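Local coordinates for putative YfrE protein (Vibrio parahaemolyticus RIMD 2210633, PDB 3BEE) that is of unknown function but carries a tetratricopeptide-repeat domain of the CcmH/CycH type, and probably takes part in protein interactions during cytochrome c biogenesis, at residues A[65-70]-A[84-89]; A[7-12]-A[29-34]; A[15-20]-A[50-55]; A[39-44]-A[69-74]. All blocks are in the same frame, centred on the assembly; numbering follows the deposited sequence.

Contact 1 of 4, residues A[65-70]-A[84-89]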
# COMPACT_ATOMS: atom_id res chain seq x y z
N THR A 65 -3.14 -2.87 7.40
CA THR A 65 -3.11 -1.91 6.28
C THR A 65 -4.18 -2.28 5.25
O THR A 65 -4.87 -1.41 4.74
CB THR A 65 -1.71 -1.85 5.61
OG1 THR A 65 -0.70 -1.73 6.62
CG2 THR A 65 -1.61 -0.67 4.66
N TRP A 66 -4.31 -3.57 4.97
CA TRP A 66 -5.34 -4.05 4.03
C TRP A 66 -6.74 -3.84 4.58
O TRP A 66 -7.65 -3.49 3.83
CB TRP A 66 -5.11 -5.52 3.66
CG TRP A 66 -4.01 -5.75 2.65
CD1 TRP A 66 -3.78 -5.01 1.49
CD2 TRP A 66 -3.00 -6.77 2.69
NE1 TRP A 66 -2.67 -5.53 0.82
CE2 TRP A 66 -2.18 -6.60 1.53
CE3 TRP A 66 -2.71 -7.82 3.58
CZ2 TRP A 66 -1.07 -7.45 1.25
CZ3 TRP A 66 -1.63 -8.65 3.32
CH2 TRP A 66 -0.80 -8.46 2.16
N VAL A 67 -6.92 -4.04 5.89
CA VAL A 67 -8.24 -3.88 6.50
C VAL A 67 -8.63 -2.39 6.46
O VAL A 67 -9.79 -2.06 6.21
CB VAL A 67 -8.28 -4.46 7.93
CG1 VAL A 67 -9.62 -4.11 8.64
CG2 VAL A 67 -8.08 -5.98 7.92
N LEU A 68 -7.65 -1.51 6.66
CA LEU A 68 -7.82 -0.07 6.52
C LEU A 68 -8.19 0.30 5.07
O LEU A 68 -9.12 1.06 4.84
CB LEU A 68 -6.56 0.68 7.00
CG LEU A 68 -6.61 2.21 6.97
CD1 LEU A 68 -7.59 2.79 8.02
CD2 LEU A 68 -5.22 2.82 7.19
N LEU A 69 -7.49 -0.27 4.11
CA LEU A 69 -7.81 -0.06 2.69
C LEU A 69 -9.26 -0.47 2.37
O LEU A 69 -9.94 0.21 1.60
CB LEU A 69 -6.81 -0.81 1.79
CG LEU A 69 -6.99 -0.76 0.27
CD1 LEU A 69 -7.20 0.70 -0.25
CD2 LEU A 69 -5.80 -1.41 -0.41
N LEU A 70 -9.72 -1.57 2.96
CA LEU A 70 -11.08 -2.08 2.73
C LEU A 70 -12.16 -1.08 3.13
O LEU A 70 -13.29 -1.17 2.65
CB LEU A 70 -11.30 -3.42 3.44
CG LEU A 70 -10.53 -4.63 2.88
CD1 LEU A 70 -10.71 -5.90 3.78
CD2 LEU A 70 -11.00 -4.90 1.46
N GLU A 84 -7.98 -12.00 -0.13
CA GLU A 84 -7.10 -13.14 -0.36
C GLU A 84 -5.69 -12.89 0.25
O GLU A 84 -5.08 -13.80 0.84
CB GLU A 84 -7.01 -13.50 -1.86
CG GLU A 84 -8.35 -14.16 -2.42
CD GLU A 84 -8.41 -14.30 -3.96
OE1 GLU A 84 -7.63 -13.61 -4.68
OE2 GLU A 84 -9.24 -15.11 -4.45
N SER A 85 -5.19 -11.66 0.11
CA SER A 85 -3.93 -11.26 0.73
C SER A 85 -3.99 -11.36 2.26
O SER A 85 -3.04 -11.87 2.89
CB SER A 85 -3.54 -9.84 0.31
OG SER A 85 -3.34 -9.78 -1.09
N ILE A 86 -5.09 -10.85 2.84
CA ILE A 86 -5.31 -10.90 4.29
C ILE A 86 -5.29 -12.35 4.72
O ILE A 86 -4.65 -12.72 5.73
CB ILE A 86 -6.66 -10.26 4.69
CG1 ILE A 86 -6.57 -8.73 4.63
CG2 ILE A 86 -7.15 -10.76 6.10
CD1 ILE A 86 -7.89 -8.03 4.71
N ASN A 87 -6.00 -13.19 3.97
CA ASN A 87 -6.06 -14.58 4.33
C ASN A 87 -4.73 -15.34 4.28
O ASN A 87 -4.46 -16.14 5.17
CB ASN A 87 -7.12 -15.31 3.51
CG ASN A 87 -8.20 -15.86 4.38
OD1 ASN A 87 -8.36 -17.09 4.48
ND2 ASN A 87 -8.92 -14.96 5.07
N LYS A 88 -3.93 -15.11 3.25
CA LYS A 88 -2.58 -15.64 3.17
C LYS A 88 -1.75 -15.19 4.41
O LYS A 88 -1.16 -16.02 5.09
CB LYS A 88 -1.92 -15.17 1.84
CG LYS A 88 -0.70 -15.97 1.39
CD LYS A 88 -0.28 -15.51 -0.05
CE LYS A 88 0.89 -16.33 -0.65
NZ LYS A 88 0.57 -17.69 -1.27
N ALA A 89 -1.70 -13.88 4.66
CA ALA A 89 -0.97 -13.30 5.80
C ALA A 89 -1.36 -13.94 7.14
O ALA A 89 -0.51 -14.34 7.94
CB ALA A 89 -1.18 -11.80 5.85

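Contact 2 of 4, residues A[7-12]-A[29-34]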
# COMPACT_ATOMS: atom_id res chain seq x y z
N THR A 7 -2.20 8.89 -6.87
CA THR A 7 -1.82 7.64 -7.52
C THR A 7 -0.51 7.80 -8.28
O THR A 7 0.33 6.92 -8.25
CB THR A 7 -2.97 7.10 -8.42
OG1 THR A 7 -4.16 6.94 -7.63
CG2 THR A 7 -2.60 5.74 -9.04
N GLN A 8 -0.31 8.96 -8.92
CA GLN A 8 0.96 9.26 -9.56
C GLN A 8 2.14 9.36 -8.57
O GLN A 8 3.24 8.90 -8.87
CB GLN A 8 0.84 10.51 -10.44
CG GLN A 8 0.03 10.22 -11.72
CD GLN A 8 -0.33 11.44 -12.54
OE1 GLN A 8 -0.29 12.58 -12.06
NE2 GLN A 8 -0.70 11.20 -13.80
N LEU A 9 1.91 9.96 -7.41
CA LEU A 9 2.89 9.99 -6.33
C LEU A 9 3.21 8.56 -5.83
O LEU A 9 4.38 8.20 -5.64
CB LEU A 9 2.38 10.89 -5.19
CG LEU A 9 2.27 12.41 -5.50
CD1 LEU A 9 1.66 13.16 -4.32
CD2 LEU A 9 3.60 13.02 -5.84
N ALA A 10 2.18 7.74 -5.66
CA ALA A 10 2.34 6.36 -5.20
C ALA A 10 3.01 5.53 -6.25
O ALA A 10 3.76 4.62 -5.91
CB ALA A 10 1.02 5.76 -4.85
N ALA A 11 2.76 5.82 -7.52
CA ALA A 11 3.44 5.10 -8.60
C ALA A 11 4.94 5.40 -8.61
O ALA A 11 5.76 4.50 -8.83
CB ALA A 11 2.80 5.44 -9.98
N LYS A 12 5.35 6.65 -8.38
CA LYS A 12 6.78 6.89 -8.30
C LYS A 12 7.34 6.16 -7.10
O LYS A 12 8.40 5.52 -7.19
CB LYS A 12 7.16 8.37 -8.25
CG LYS A 12 8.68 8.57 -8.44
CD LYS A 12 9.11 10.03 -8.54
CE LYS A 12 10.62 10.10 -8.62
NZ LYS A 12 11.11 11.44 -8.95
N SER A 29 8.94 6.78 1.48
CA SER A 29 7.99 7.03 2.55
C SER A 29 7.33 8.38 2.36
O SER A 29 6.10 8.49 2.48
CB SER A 29 8.64 6.96 3.94
OG SER A 29 9.34 5.72 4.10
N LEU A 30 8.12 9.42 2.06
CA LEU A 30 7.54 10.74 1.82
C LEU A 30 6.56 10.78 0.64
O LEU A 30 5.50 11.38 0.76
CB LEU A 30 8.63 11.83 1.67
CG LEU A 30 8.22 13.31 1.58
CD1 LEU A 30 7.37 13.80 2.81
CD2 LEU A 30 9.46 14.21 1.40
N LEU A 31 6.91 10.18 -0.50
CA LEU A 31 6.00 10.09 -1.65
C LEU A 31 4.69 9.41 -1.29
O LEU A 31 3.62 9.90 -1.66
CB LEU A 31 6.64 9.37 -2.86
CG LEU A 31 7.66 10.21 -3.65
CD1 LEU A 31 8.57 9.30 -4.46
CD2 LEU A 31 6.99 11.22 -4.58
N LEU A 32 4.77 8.32 -0.53
CA LEU A 32 3.59 7.64 0.01
C LEU A 32 2.80 8.52 0.97
O LEU A 32 1.57 8.59 0.86
CB LEU A 32 3.98 6.34 0.71
CG LEU A 32 4.51 5.24 -0.20
CD1 LEU A 32 5.01 4.10 0.68
CD2 LEU A 32 3.45 4.73 -1.17
N GLU A 33 3.49 9.19 1.90
CA GLU A 33 2.82 10.10 2.83
C GLU A 33 2.01 11.13 2.08
O GLU A 33 0.92 11.51 2.51
CB GLU A 33 3.82 10.82 3.74
CG GLU A 33 4.27 9.97 4.91
CD GLU A 33 5.34 10.66 5.75
OE1 GLU A 33 5.51 11.92 5.67
OE2 GLU A 33 6.00 9.92 6.52
N GLN A 34 2.58 11.63 0.98
CA GLN A 34 1.94 12.67 0.19
C GLN A 34 0.77 12.17 -0.60
O GLN A 34 -0.23 12.86 -0.71
CB GLN A 34 2.96 13.37 -0.70
CG GLN A 34 3.94 14.17 0.14
CD GLN A 34 3.21 15.26 0.87
OE1 GLN A 34 3.08 15.24 2.11
NE2 GLN A 34 2.71 16.22 0.11

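Contact 3 of 4, residues A[15-20]-A[50-55]. With EDO (1,2-ethanediol), chain D.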
# COMPACT_ATOMS: atom_id res chain seq x y z
N THR A 15 7.90 2.59 -8.07
CA THR A 15 9.08 2.42 -8.91
C THR A 15 10.38 2.46 -8.08
O THR A 15 11.23 1.59 -8.20
CB THR A 15 9.15 3.46 -10.05
OG1 THR A 15 8.01 3.33 -10.89
CG2 THR A 15 10.38 3.23 -10.88
N LEU A 16 10.52 3.48 -7.24
CA LEU A 16 11.71 3.60 -6.40
C LEU A 16 11.86 2.42 -5.44
O LEU A 16 12.98 1.99 -5.19
CB LEU A 16 11.72 4.90 -5.62
CG LEU A 16 11.78 6.20 -6.41
CD1 LEU A 16 11.24 7.25 -5.50
CD2 LEU A 16 13.18 6.54 -6.90
N TYR A 17 10.74 1.90 -4.94
CA TYR A 17 10.74 0.72 -4.08
C TYR A 17 11.23 -0.57 -4.77
O TYR A 17 12.28 -1.11 -4.38
CB TYR A 17 9.34 0.48 -3.50
CG TYR A 17 9.26 -0.67 -2.50
CD1 TYR A 17 9.57 -0.46 -1.16
CD2 TYR A 17 8.85 -1.95 -2.90
CE1 TYR A 17 9.47 -1.49 -0.24
CE2 TYR A 17 8.76 -3.00 -1.98
CZ TYR A 17 9.08 -2.77 -0.65
OH TYR A 17 9.01 -3.78 0.27
N TYR A 18 10.42 -1.09 -5.73
CA TYR A 18 10.66 -2.44 -6.38
C TYR A 18 11.93 -2.55 -7.17
O TYR A 18 12.53 -3.66 -7.29
CB TYR A 18 9.48 -2.95 -7.25
CG TYR A 18 8.33 -3.43 -6.40
CD1 TYR A 18 8.45 -4.59 -5.62
CD2 TYR A 18 7.16 -2.69 -6.30
CE1 TYR A 18 7.39 -5.03 -4.78
CE2 TYR A 18 6.10 -3.09 -5.47
CZ TYR A 18 6.22 -4.26 -4.72
OH TYR A 18 5.20 -4.63 -3.91
N LEU A 19 12.34 -1.43 -7.75
CA LEU A 19 13.52 -1.46 -8.61
C LEU A 19 14.79 -1.24 -7.78
O LEU A 19 15.92 -1.48 -8.27
CB LEU A 19 13.40 -0.50 -9.82
CG LEU A 19 13.00 -1.10 -11.19
CD1 LEU A 19 11.51 -1.39 -11.28
CD2 LEU A 19 13.40 -0.17 -12.31
N HIS A 20 14.61 -0.81 -6.53
CA HIS A 20 15.77 -0.53 -5.64
C HIS A 20 15.78 -1.30 -4.32
O HIS A 20 15.80 -0.74 -3.23
CB HIS A 20 15.97 0.98 -5.44
CG HIS A 20 16.07 1.72 -6.73
ND1 HIS A 20 17.27 1.99 -7.34
CD2 HIS A 20 15.11 2.23 -7.54
CE1 HIS A 20 17.06 2.65 -8.47
NE2 HIS A 20 15.75 2.81 -8.61
N ALA A 50 1.27 -2.16 2.61
CA ALA A 50 0.88 -3.54 3.01
C ALA A 50 1.83 -4.58 2.44
O ALA A 50 2.20 -5.51 3.13
CB ALA A 50 -0.55 -3.88 2.54
N ASN A 51 2.17 -4.45 1.16
CA ASN A 51 3.04 -5.39 0.49
C ASN A 51 4.39 -5.35 1.13
O ASN A 51 4.98 -6.38 1.34
CB ASN A 51 3.18 -5.07 -1.02
CG ASN A 51 1.93 -5.44 -1.81
OD1 ASN A 51 1.05 -6.11 -1.29
ND2 ASN A 51 1.86 -5.02 -3.08
N ASP A 52 4.89 -4.15 1.43
CA ASP A 52 6.18 -4.02 2.11
C ASP A 52 6.20 -4.72 3.49
O ASP A 52 7.17 -5.41 3.83
CB ASP A 52 6.57 -2.55 2.27
CG ASP A 52 7.86 -2.38 3.07
OD1 ASP A 52 8.90 -2.87 2.60
OD2 ASP A 52 7.84 -1.77 4.17
N HIS A 53 5.16 -4.51 4.30
CA HIS A 53 4.98 -5.28 5.53
C HIS A 53 5.04 -6.80 5.23
O HIS A 53 5.79 -7.54 5.86
CB HIS A 53 3.64 -4.91 6.18
CG HIS A 53 3.64 -3.58 6.86
ND1 HIS A 53 4.65 -3.17 7.71
CD2 HIS A 53 2.73 -2.56 6.84
CE1 HIS A 53 4.37 -1.96 8.19
NE2 HIS A 53 3.21 -1.57 7.67
N PHE A 54 4.27 -7.25 4.25
CA PHE A 54 4.16 -8.68 3.97
C PHE A 54 5.54 -9.29 3.64
O PHE A 54 5.93 -10.31 4.20
CB PHE A 54 3.17 -8.91 2.83
CG PHE A 54 2.90 -10.36 2.54
CD1 PHE A 54 1.83 -11.02 3.14
CD2 PHE A 54 3.71 -11.07 1.64
CE1 PHE A 54 1.56 -12.39 2.87
CE2 PHE A 54 3.45 -12.45 1.36
CZ PHE A 54 2.37 -13.09 1.98
N ILE A 55 6.23 -8.65 2.68
CA ILE A 55 7.58 -9.00 2.24
C ILE A 55 8.54 -9.06 3.44
O ILE A 55 9.47 -9.89 3.48
CB ILE A 55 8.07 -7.87 1.24
CG1 ILE A 55 7.37 -7.99 -0.10
CG2 ILE A 55 9.60 -7.85 1.07
CD1 ILE A 55 7.64 -6.77 -1.05
C1 EDO D . 1.35 -9.97 -1.54
O1 EDO D . 1.80 -8.65 -1.16
C2 EDO D . -0.01 -10.28 -0.92
O2 EDO D . -0.12 -11.70 -0.75

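Contact 4 of 4, residues A[39-44]-A[69-74]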
# COMPACT_ATOMS: atom_id res chain seq x y z
N GLU A 39 -5.13 11.52 -0.81
CA GLU A 39 -6.18 10.50 -0.79
C GLU A 39 -5.89 9.49 0.31
O GLU A 39 -5.11 8.56 0.08
CB GLU A 39 -6.24 9.75 -2.13
CG GLU A 39 -6.73 10.54 -3.33
CD GLU A 39 -6.71 9.70 -4.60
OE1 GLU A 39 -6.87 8.46 -4.51
OE2 GLU A 39 -6.56 10.27 -5.70
N PRO A 40 -6.49 9.66 1.50
CA PRO A 40 -6.21 8.81 2.67
C PRO A 40 -6.42 7.32 2.44
O PRO A 40 -5.85 6.51 3.17
CB PRO A 40 -7.20 9.33 3.72
CG PRO A 40 -7.45 10.75 3.33
CD PRO A 40 -7.47 10.72 1.83
N TYR A 41 -7.22 6.96 1.43
CA TYR A 41 -7.47 5.55 1.12
C TYR A 41 -6.93 5.16 -0.27
O TYR A 41 -7.41 4.23 -0.91
CB TYR A 41 -8.97 5.19 1.30
CG TYR A 41 -9.38 5.25 2.76
CD1 TYR A 41 -9.21 4.14 3.60
CD2 TYR A 41 -9.88 6.43 3.32
CE1 TYR A 41 -9.53 4.20 4.95
CE2 TYR A 41 -10.22 6.50 4.67
CZ TYR A 41 -10.05 5.38 5.48
OH TYR A 41 -10.38 5.43 6.82
N ASN A 42 -5.92 5.89 -0.72
CA ASN A 42 -5.32 5.60 -2.01
C ASN A 42 -4.86 4.15 -2.10
O ASN A 42 -4.10 3.68 -1.26
CB ASN A 42 -4.17 6.54 -2.31
CG ASN A 42 -3.68 6.38 -3.71
OD1 ASN A 42 -2.77 5.58 -3.97
ND2 ASN A 42 -4.29 7.11 -4.64
N GLU A 43 -5.34 3.45 -3.13
CA GLU A 43 -5.13 2.04 -3.29
C GLU A 43 -3.68 1.74 -3.59
O GLU A 43 -3.11 0.89 -2.96
CB GLU A 43 -6.00 1.48 -4.42
CG GLU A 43 -5.99 -0.08 -4.49
CD GLU A 43 -7.18 -0.65 -5.30
OE1 GLU A 43 -7.95 0.15 -5.90
OE2 GLU A 43 -7.32 -1.90 -5.34
N ALA A 44 -3.09 2.44 -4.56
CA ALA A 44 -1.68 2.24 -4.89
C ALA A 44 -0.74 2.41 -3.67
O ALA A 44 0.17 1.61 -3.48
CB ALA A 44 -1.27 3.14 -6.03
N LEU A 69 -7.49 -0.27 4.11
CA LEU A 69 -7.81 -0.06 2.69
C LEU A 69 -9.26 -0.47 2.37
O LEU A 69 -9.94 0.21 1.60
CB LEU A 69 -6.81 -0.81 1.79
CG LEU A 69 -6.99 -0.76 0.27
CD1 LEU A 69 -7.20 0.70 -0.25
CD2 LEU A 69 -5.80 -1.41 -0.41
N LEU A 70 -9.72 -1.57 2.96
CA LEU A 70 -11.08 -2.08 2.73
C LEU A 70 -12.16 -1.08 3.13
O LEU A 70 -13.29 -1.17 2.65
CB LEU A 70 -11.30 -3.42 3.44
CG LEU A 70 -10.53 -4.63 2.88
CD1 LEU A 70 -10.71 -5.90 3.78
CD2 LEU A 70 -11.00 -4.90 1.46
N ASP A 71 -11.82 -0.13 4.01
CA ASP A 71 -12.80 0.89 4.42
C ASP A 71 -13.00 1.98 3.36
O ASP A 71 -13.87 2.84 3.51
CB ASP A 71 -12.48 1.50 5.79
CG ASP A 71 -13.73 1.82 6.57
OD1 ASP A 71 -14.72 1.08 6.39
OD2 ASP A 71 -13.75 2.80 7.35
N SER A 72 -12.19 1.92 2.30
CA SER A 72 -12.38 2.75 1.10
C SER A 72 -13.81 2.68 0.58
O SER A 72 -14.42 1.61 0.56
CB SER A 72 -11.46 2.29 -0.02
OG SER A 72 -11.56 3.17 -1.14
N ASN A 73 -14.33 3.82 0.15
CA ASN A 73 -15.66 3.92 -0.43
C ASN A 73 -15.62 3.84 -1.96
O ASN A 73 -16.64 4.05 -2.62
CB ASN A 73 -16.35 5.23 0.02
CG ASN A 73 -17.28 5.03 1.22
OD1 ASN A 73 -17.34 3.94 1.81
ND2 ASN A 73 -18.01 6.07 1.57
N ASP A 74 -14.44 3.53 -2.51
CA ASP A 74 -14.28 3.40 -3.95
C ASP A 74 -14.92 2.10 -4.42
O ASP A 74 -14.46 1.01 -4.06
CB ASP A 74 -12.80 3.47 -4.38
CG ASP A 74 -12.60 3.21 -5.89
OD1 ASP A 74 -13.59 2.99 -6.63
OD2 ASP A 74 -11.44 3.22 -6.35
O HOH W 1 -11.02 3.65 8.43
O HOH W 2 -9.14 2.49 -5.21

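Contact 1 of 4, residues A[65-70]-A[84-89]
Trp-66 and Ser-85 meet as ring face and methylene: Ser-85 CB stands over the six-membered ring of Trp-66, 3.5 Å from its centroid and only 9° off the ring normal, a CH-pi contact. The indole reaches the opposing helix because its CG is anti to the carbonyl carbon (chi1 -77°). The CZ3 corner reaches the backbone of Ser-85 and the methyl of Ala-89: Trp-66 CZ3 lies 3.5 Å from Ser-85 O, and at the ring edge, near its plane, Ala-89 CB is 4.1 Å from Trp-66 CZ3. Ser-85 OG takes no part in a bond across the contact; it is tied to Thr-81 O within its own helix.

Ile-86 supplies the other half of the interface. With CG1 beside the backbone N and the chain extended at chi2 (167°), its CG1 packs 3.7 Å from Trp-66 CB while CD1 runs on to two further residues. Ile-86 CD1 touches Val-67 CG2 at 3.8 Å, the side chains crossing at about a right angle, and meets Leu-70 CD1 tip to tip at 3.7 Å. No hydrogen bond links the segments.

The axes of segments 65-70 and 84-89 come within 10.2 Å and run nearly antiparallel, consistent with a tetratricopeptide-repeat fold. Helix 79-92 thus packs on one flank of helix 59-70, with Ile-82 and Ile-63 extending the interface, while Trp-66 also rests on Ala-50 and Asn-51 of helix 43-55.

Contact 2 of 4, residues A[7-12]-A[29-34]
The shortest polar bonds here run within each helix, Ala-11 N to Thr-7 O and Glu-33 N to Ser-29 O, both 2.8 Å; none crosses between Leu-9 and Leu-31, which meet through carbon. Leu-31 CB packs 3.8 Å from Leu-9 O. The side chains of these two leucines cross at about a right angle, with Leu-9 CD2 and Leu-31 CD2 4.0 Å apart. In each, CG anti to the carbonyl carbon (chi1 -67° for Leu-9) turns the side chain toward the other helix.

The two methyls of each leucine have separate tasks. Leu-9 CD1 rests 3.9 Å from Gln-34 CB, where the glutamine chain, bent at chi2, leads its amide away. Leu-31 CD1 lies beside the aliphatic part of Lys-12, 4.0 Å from Lys-12 CG. On the inner flank Ala-10 CA faces Leu-32 CD2 at 4.5 Å, and both residues also pack on helix 43-55.

The axes of segments 7-12 and 29-34 approach to 8.1 Å and run antiparallel, so helices 6-18 and 26-38 pair as a helical hairpin, consistent with a tetratricopeptide-repeat fold. Side chains touch each other across it carbon on carbon, with methylenes of Lys-12 and Gln-34 flanking the leucines, and no hydrogen bond crosses.

Contact 3 of 4, residues A[15-20]-A[50-55]
Tyr-17 and Asp-52 have the nearest CA atoms across the segments, yet these are 9.0 Å apart, and residues 15-20, at the C-terminal part of helix 6-18, are bridged to the end of helix 43-55 by side chains, chiefly the two tyrosines. Tyr-17 OH donates a short hydrogen bond, 2.5 Å, to Asp-52 OD1, which accepts through its anti lone pair. Ring and carboxylate planes are 87° apart. The tyrosine spans the gap because its CG is anti to the backbone N (chi1 -175°). Ile-55 CD1 lies at the ring edge on the CE2 side, 3.5 Å from Tyr-17 OH.

The edge of the Tyr-17 ring points at the Tyr-18 face in a T-shaped stack, Tyr-17 CD2 lying 3.6 Å above the Tyr-18 plane, over its centre. The bond from Asn-51 ND2 to Tyr-18 OH is weak, 3.5 Å long and bent to 140°. Ile-55 CD1 also touches Tyr-18 CE1, at 4.1 Å, and so serves both tyrosines.

Asn-51 OD1 receives a hydrogen bond from O1 of a 1,2-ethanediol, 2.7 Å away; this molecule probably comes from the crystallisation liquor.

Consistent with a tetratricopeptide-repeat array, the contact joins non-successive helices, but unlike a purely greasy interface it sets a buried phenol against a buried carboxylate. Asp-52 OD2 has a long, weak ion pair with Arg-58, which may share in compensating the aspartate's charge.

Contact 4 of 4, residues A[39-44]-A[69-74]
Van der Waals packing joins Tyr-41 to Ser-72, the pair whose CA atoms are nearest across the contact, and to Leu-69. Tyr-41 CB lies 4.0 Å from Ser-72 CB, and its ring extends toward Asp-71, with Tyr-41 CE1 4.1 Å from Asp-71 CB. The tyrosine and aspartate side chains point the same way, side by side, with ring and carboxylate planes 74° apart. In Leu-69, CG anti to the backbone N (chi1 178°) carries Leu-69 CD1 to within 3.6 Å of Tyr-41 O, and the same methyl also packs on Glu-43 CA.

Both segments join a turn to a helix of this tetratricopeptide-repeat fold. Residues 39-42 make a type I beta turn leading into helix 43-55, for which Asn-42 is the N-cap, its OD1 accepting from Ala-45 N. On the other side Ser-72 OG accepts from Asp-74 N, forming an ST turn after helix 59-70.

No direct hydrogen bond crosses between the segments. Asn-42 ND2 donates to Glu-39 OE1 at 2.9 Å, meeting that oxygen from well above the carboxylate plane, and is probably bonded to Thr-7 OG1 of helix 6-18 as well. One water connects Tyr-41 OH with Asp-71 OD2, 3.1 Å from the latter. A second donates to both Glu-43 OE1 and Asp-74 OD2, each 2.7 Å away, and probably eases the repulsion between two like charges whose oxygens are separated by 4.7 Å.

How the contacts relate
The four contacts knit five successive helices into one layered array, all partly buried, with contacts 1 and 2 on opposite sides of the chain's centre, about 20 Å apart between centres. These two are apolar antiparallel helix pairs, contact 2 the tighter. Contacts 3 and 4 bring polar groups into play: contact 3 through a direct phenol-carboxylate bond, contact 4 through waters at turns. Helix 43-55 takes part at both its ends, in contact 4 at its start and in contact 3 at its finish. Contacts 2 and 3 both draw on helix 6-18 and touch where Leu-31 packs on Leu-16, while contacts 1 and 4 share Leu-69 and Leu-70 of helix 59-70.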